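Long-range contacts in DsbA family protein (Salmonella typhimurium, PDB 7JVE), which acts as a trimeric thioredoxin-like enzyme that both oxidises thiols and isomerises disulfide bonds: residues L133-G138 and A196-L201; L151-A156 and T174-Y179. All coordinates share one frame; numbering follows the deposited sequence.

Contact 1. Residues L133-G138 and A196-L201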
loop_
_atom_site.group_PDB
_atom_site.type_symbol
_atom_site.label_atom_id
_atom_site.label_comp_id
_atom_site.label_asym_id
_atom_site.label_seq_id
_atom_site.Cartn_x
_atom_site.Cartn_y
_atom_site.Cartn_z
ATOM N N LEU A 133 -8.452 14.564 -27.860
ATOM C CA LEU A 133 -9.702 15.247 -28.179
ATOM C C LEU A 133 -9.981 16.371 -27.194
ATOM O O LEU A 133 -10.440 17.447 -27.591
ATOM C CB LEU A 133 -10.877 14.259 -28.187
ATOM C CG LEU A 133 -12.243 14.929 -28.430
ATOM C CD1 LEU A 133 -12.229 15.715 -29.750
ATOM C CD2 LEU A 133 -13.450 13.955 -28.399
ATOM N N ALA A 134 -9.750 16.129 -25.896
ATOM C CA ALA A 134 -10.020 17.171 -24.914
ATOM C C ALA A 134 -9.061 18.336 -25.088
ATOM O O ALA A 134 -9.448 19.490 -24.882
ATOM C CB ALA A 134 -9.940 16.613 -23.486
ATOM N N ALA A 135 -7.823 18.055 -25.499
ATOM C CA ALA A 135 -6.874 19.125 -25.774
ATOM C C ALA A 135 -7.271 19.922 -27.020
ATOM O O ALA A 135 -7.090 21.144 -27.051
ATOM C CB ALA A 135 -5.457 18.553 -25.890
ATOM N N ARG A 136 -7.825 19.263 -28.055
ATOM C CA ARG A 136 -8.292 19.996 -29.239
ATOM C C ARG A 136 -9.383 20.997 -28.876
ATOM O O ARG A 136 -9.334 22.163 -29.294
ATOM C CB ARG A 136 -8.828 19.047 -30.309
ATOM C CG ARG A 136 -7.799 18.248 -31.079
ATOM C CD ARG A 136 -8.491 17.436 -32.196
ATOM N NE ARG A 136 -7.542 16.513 -32.804
ATOM C CZ ARG A 136 -6.579 16.891 -33.640
ATOM N NH1 ARG A 136 -6.446 18.172 -33.967
ATOM N NH2 ARG A 136 -5.739 16.007 -34.133
ATOM N N VAL A 137 -10.395 20.546 -28.119
ATOM C CA VAL A 137 -11.480 21.434 -27.701
ATOM C C VAL A 137 -10.932 22.573 -26.867
ATOM O O VAL A 137 -11.208 23.750 -27.131
ATOM C CB VAL A 137 -12.552 20.659 -26.922
ATOM C CG1 VAL A 137 -13.689 21.615 -26.521
ATOM C CG2 VAL A 137 -13.061 19.478 -27.728
ATOM N N GLY A 138 -10.125 22.236 -25.854
ATOM C CA GLY A 138 -9.575 23.262 -24.984
ATOM C C GLY A 138 -8.774 24.299 -25.748
ATOM O O GLY A 138 -8.864 25.496 -25.475
ATOM N N ALA A 196 -4.531 12.238 -36.961
ATOM C CA ALA A 196 -3.548 13.158 -36.398
ATOM C C ALA A 196 -3.703 13.285 -34.889
ATOM O O ALA A 196 -4.811 13.274 -34.359
ATOM C CB ALA A 196 -3.685 14.540 -37.037
ATOM N N VAL A 197 -2.577 13.401 -34.197
ATOM C CA VAL A 197 -2.547 13.593 -32.754
ATOM C C VAL A 197 -2.363 15.074 -32.489
ATOM O O VAL A 197 -1.449 15.697 -33.040
ATOM C CB VAL A 197 -1.427 12.763 -32.099
ATOM C CG1 VAL A 197 -1.298 13.108 -30.617
ATOM C CG2 VAL A 197 -1.741 11.276 -32.244
ATOM N N HIS A 198 -3.247 15.653 -31.682
ATOM C CA HIS A 198 -3.185 17.090 -31.474
ATOM C C HIS A 198 -1.787 17.503 -31.039
ATOM O O HIS A 198 -1.220 16.926 -30.100
ATOM C CB HIS A 198 -4.190 17.533 -30.424
ATOM C CG HIS A 198 -4.258 19.014 -30.278
ATOM N ND1 HIS A 198 -3.942 19.658 -29.104
ATOM C CD2 HIS A 198 -4.607 19.981 -31.165
ATOM C CE1 HIS A 198 -4.102 20.960 -29.269
ATOM N NE2 HIS A 198 -4.495 21.184 -30.513
ATOM N N ASP A 199 -1.259 18.539 -31.690
ATOM C CA ASP A 199 0.147 18.880 -31.496
ATOM C C ASP A 199 0.481 19.141 -30.026
ATOM O O ASP A 199 1.576 18.809 -29.563
ATOM C CB ASP A 199 0.525 20.091 -32.340
ATOM C CG ASP A 199 2.018 20.380 -32.263
ATOM O OD1 ASP A 199 2.791 19.622 -32.905
ATOM O OD2 ASP A 199 2.423 21.318 -31.521
ATOM N N ALA A 200 -0.439 19.747 -29.279
ATOM C CA ALA A 200 -0.157 20.042 -27.878
ATOM C C ALA A 200 0.039 18.765 -27.070
ATOM O O ALA A 200 0.862 18.724 -26.148
ATOM C CB ALA A 200 -1.283 20.889 -27.279
ATOM N N LEU A 201 -0.706 17.706 -27.403
ATOM C CA LEU A 201 -0.529 16.440 -26.705
ATOM C C LEU A 201 0.837 15.831 -26.997
ATOM O O LEU A 201 1.492 15.309 -26.089
ATOM C CB LEU A 201 -1.637 15.466 -27.091
ATOM C CG LEU A 201 -1.926 14.402 -26.046
ATOM C CD1 LEU A 201 -2.645 15.062 -24.849
ATOM C CD2 LEU A 201 -2.732 13.243 -26.623
#

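Contact 2. Residues L151-A156 and T174-Y179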
loop_
_atom_site.group_PDB
_atom_site.type_symbol
_atom_site.label_atom_id
_atom_site.label_comp_id
_atom_site.label_asym_id
_atom_site.label_seq_id
_atom_site.Cartn_x
_atom_site.Cartn_y
_atom_site.Cartn_z
ATOM N N LEU A 151 -10.651 27.966 -18.646
ATOM C CA LEU A 151 -10.708 27.417 -17.300
ATOM C C LEU A 151 -12.112 26.897 -16.972
ATOM O O LEU A 151 -12.236 25.851 -16.314
ATOM C CB LEU A 151 -10.220 28.463 -16.292
ATOM C CG LEU A 151 -10.139 28.136 -14.790
ATOM C CD1 LEU A 151 -9.404 26.825 -14.490
ATOM C CD2 LEU A 151 -9.477 29.294 -14.047
ATOM N N ASP A 152 -13.179 27.587 -17.447
ATOM C CA ASP A 152 -14.538 27.041 -17.305
ATOM C C ASP A 152 -14.670 25.696 -17.995
ATOM O O ASP A 152 -15.273 24.763 -17.453
ATOM C CB ASP A 152 -15.634 27.964 -17.869
ATOM C CG ASP A 152 -15.693 29.295 -17.183
ATOM O OD1 ASP A 152 -15.932 30.311 -17.873
ATOM O OD2 ASP A 152 -15.466 29.335 -15.954
ATOM N N TRP A 153 -14.163 25.597 -19.221
ATOM C CA TRP A 153 -14.232 24.330 -19.936
ATOM C C TRP A 153 -13.480 23.242 -19.175
ATOM O O TRP A 153 -13.974 22.123 -18.992
ATOM C CB TRP A 153 -13.669 24.509 -21.348
ATOM C CG TRP A 153 -13.108 23.266 -21.910
ATOM C CD1 TRP A 153 -11.786 22.914 -21.970
ATOM C CD2 TRP A 153 -13.844 22.173 -22.476
ATOM N NE1 TRP A 153 -11.655 21.675 -22.557
ATOM C CE2 TRP A 153 -12.897 21.196 -22.878
ATOM C CE3 TRP A 153 -15.209 21.930 -22.699
ATOM C CZ2 TRP A 153 -13.272 19.987 -23.492
ATOM C CZ3 TRP A 153 -15.582 20.726 -23.308
ATOM C CH2 TRP A 153 -14.612 19.770 -23.697
ATOM N N HIS A 154 -12.271 23.565 -18.731
ATOM C CA HIS A 154 -11.437 22.626 -17.998
ATOM C C HIS A 154 -12.154 22.106 -16.756
ATOM O O HIS A 154 -12.253 20.892 -16.542
ATOM C CB HIS A 154 -10.124 23.347 -17.670
ATOM C CG HIS A 154 -9.283 22.697 -16.618
ATOM N ND1 HIS A 154 -8.187 21.923 -16.923
ATOM C CD2 HIS A 154 -9.330 22.768 -15.267
ATOM C CE1 HIS A 154 -7.614 21.516 -15.808
ATOM N NE2 HIS A 154 -8.287 22.017 -14.786
ATOM N N ASN A 155 -12.681 23.010 -15.930
ATOM C CA ASN A 155 -13.409 22.576 -14.744
ATOM C C ASN A 155 -14.658 21.786 -15.114
ATOM O O ASN A 155 -15.024 20.826 -14.420
ATOM C CB ASN A 155 -13.784 23.777 -13.892
ATOM C CG ASN A 155 -12.577 24.440 -13.273
ATOM O OD1 ASN A 155 -11.613 23.768 -12.935
ATOM N ND2 ASN A 155 -12.621 25.763 -13.127
ATOM N N ALA A 156 -15.338 22.179 -16.195
ATOM C CA ALA A 156 -16.561 21.481 -16.560
ATOM C C ALA A 156 -16.266 20.045 -16.975
ATOM O O ALA A 156 -17.058 19.141 -16.689
ATOM C CB ALA A 156 -17.284 22.229 -17.682
ATOM N N THR A 174 -19.975 15.780 -26.241
ATOM C CA THR A 174 -21.273 16.181 -25.718
ATOM C C THR A 174 -21.147 17.453 -24.898
ATOM O O THR A 174 -21.947 18.377 -25.042
ATOM C CB THR A 174 -21.887 15.058 -24.883
ATOM O OG1 THR A 174 -22.208 13.953 -25.729
ATOM C CG2 THR A 174 -23.175 15.531 -24.206
ATOM N N LEU A 175 -20.141 17.522 -24.032
ATOM C CA LEU A 175 -19.882 18.781 -23.349
ATOM C C LEU A 175 -19.424 19.850 -24.339
ATOM O O LEU A 175 -19.869 21.003 -24.262
ATOM C CB LEU A 175 -18.848 18.583 -22.237
ATOM C CG LEU A 175 -18.524 19.804 -21.359
ATOM C CD1 LEU A 175 -19.742 20.314 -20.567
ATOM C CD2 LEU A 175 -17.354 19.537 -20.403
ATOM N N ALA A 176 -18.568 19.476 -25.305
ATOM C CA ALA A 176 -17.930 20.489 -26.147
ATOM C C ALA A 176 -18.932 21.235 -27.025
ATOM O O ALA A 176 -18.682 22.384 -27.397
ATOM C CB ALA A 176 -16.843 19.861 -27.016
ATOM N N GLN A 177 -20.060 20.612 -27.377
ATOM C CA GLN A 177 -21.030 21.329 -28.202
ATOM C C GLN A 177 -21.506 22.623 -27.548
ATOM O O GLN A 177 -21.978 23.515 -28.255
ATOM C CB GLN A 177 -22.227 20.433 -28.534
ATOM C CG GLN A 177 -23.064 20.060 -27.325
ATOM C CD GLN A 177 -24.058 18.948 -27.638
ATOM O OE1 GLN A 177 -24.477 18.784 -28.778
ATOM N NE2 GLN A 177 -24.442 18.183 -26.620
ATOM N N HIS A 178 -21.367 22.761 -26.229
ATOM C CA HIS A 178 -21.754 23.985 -25.535
ATOM C C HIS A 178 -20.652 25.042 -25.497
ATOM O O HIS A 178 -20.921 26.176 -25.095
ATOM C CB HIS A 178 -22.202 23.651 -24.103
ATOM C CG HIS A 178 -23.319 22.657 -24.062
ATOM N ND1 HIS A 178 -24.574 22.930 -24.570
ATOM C CD2 HIS A 178 -23.357 21.369 -23.638
ATOM C CE1 HIS A 178 -25.346 21.866 -24.434
ATOM N NE2 HIS A 178 -24.631 20.904 -23.873
ATOM N N TYR A 179 -19.425 24.709 -25.897
ATOM C CA TYR A 179 -18.336 25.668 -25.856
ATOM C C TYR A 179 -17.823 26.064 -27.226
ATOM O O TYR A 179 -17.119 27.074 -27.331
ATOM C CB TYR A 179 -17.158 25.115 -25.039
ATOM C CG TYR A 179 -17.473 25.020 -23.572
ATOM C CD1 TYR A 179 -18.292 24.006 -23.081
ATOM C CD2 TYR A 179 -16.974 25.953 -22.676
ATOM C CE1 TYR A 179 -18.585 23.924 -21.753
ATOM C CE2 TYR A 179 -17.266 25.872 -21.347
ATOM C CZ TYR A 179 -18.067 24.854 -20.891
ATOM O OH TYR A 179 -18.362 24.782 -19.558
#

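Contact 1. Residues L133-G138 and A196-L201
His198 lies flat against one side of helix 128-145, with Arg136 and Ala135 beneath and beside its ring. This joins helix 128-145, part of the helical region inserted into the thioredoxin fold of DsbA-like proteins, to the start of helix 199-210, which leads back into the thioredoxin sheet. The tight part is a CH-pi contact. Arg136 CA sits over the centre of the imidazole, 4.1 Å from its centroid and 6° off the ring normal. Arg136 CG closes on His198 CD2 at 3.6 Å. Ala135 CB meets His198 ND1 at 3.7 Å, obliquely to the ring. CG of His198 is anti to the backbone N, which turns the ring in toward helix 128-145.

The Arg136 chain then runs extended from CG to NE, past His198 in the opposite direction. His198 CA lies over one guanidinium face, toward its rim, 4.0 Å from Arg136 CZ. The contact thins out toward exposed Ala196. There Arg136 NH2 gives a single hydrogen bond to Ala196 O at 2.9 Å. The bond is bent, 136° at the hydrogen. The oxygen lies in the guanidinium plane, but NH2 stands 72° out of the carbonyl plane, not on a lone pair.

Outside partners fix both polar groups. Arg136 NE is hydrogen-bonded to Gln192 OE1 on helix 182-193, and His198 NE2 to Glu139 OE2 on helix 128-145. His198 also occupies the N-cap position of helix 199-210. The loop before that helix is thus held to helix 128-145 by ring packing, the Glu139 bond and one bent bond from Arg136. Glu139 could favour a protonated His198, although the nearby Arg136 guanidinium would oppose it.

Contact 2. Residues L151-A156 and T174-Y179
The inserted helical region of the DsbA fold includes helices 147-159 and 169-176, and this contact packs the first against the C-terminal part of the second and the turn after it. Trp153 and Tyr179 form a T-shaped (edge-to-face) pair. The six-membered ring of Trp153 turns its edge to the Tyr179 face, with centroids 5.4 Å apart and planes at 71°. Its CE3 is the leading atom, 3.7 Å from Tyr179 CD1. Trp153 CB adds an off-centre CH-pi contact to the same ring.

Further along the indole, CZ3 presses on Leu175 CD2 at 3.6 Å, and CH2 reaches Ala176 CB at 4.0 Å. Leu175 CD2 sits between Trp153 CZ3 and the backbone of Ala156. No hydrogen bond crosses the contact, so shape and apolar packing hold it.

Tyr179 has CG beside its backbone N (chi1 -69°), which lays the ring against the Trp153 backbone, Tyr179 CE2 being 3.7 Å from Trp153 CA. Its side chain also comes within about 4 Å of a bound magnesium ion. At the far end of the ring, Tyr179 OH rests 3.3 Å from Ala156 CB.

Overall arrangement
Contact 2 lies within the inserted helices, while contact 1 joins that region to the start of helix 199-210. Their centres are 14 Å apart, and contact 2 is nested within the chain loop that contact 1 closes. Helix 128-145 connects them. One side of it carries contact 1, while Val137 points into contact 2. Val137 CG1 is 3.5 Å from Trp153 CZ2 and 3.6 Å from Ala176 CB. The indole also backs onto Gly138, with Trp153 NE1 3.6 Å from Gly138 CA. The redox centre is the Cys94-Cys97 disulfide. Tyr92, two residues before Cys94, touches Ala134 of 133-138 and the His154 ring of 151-156.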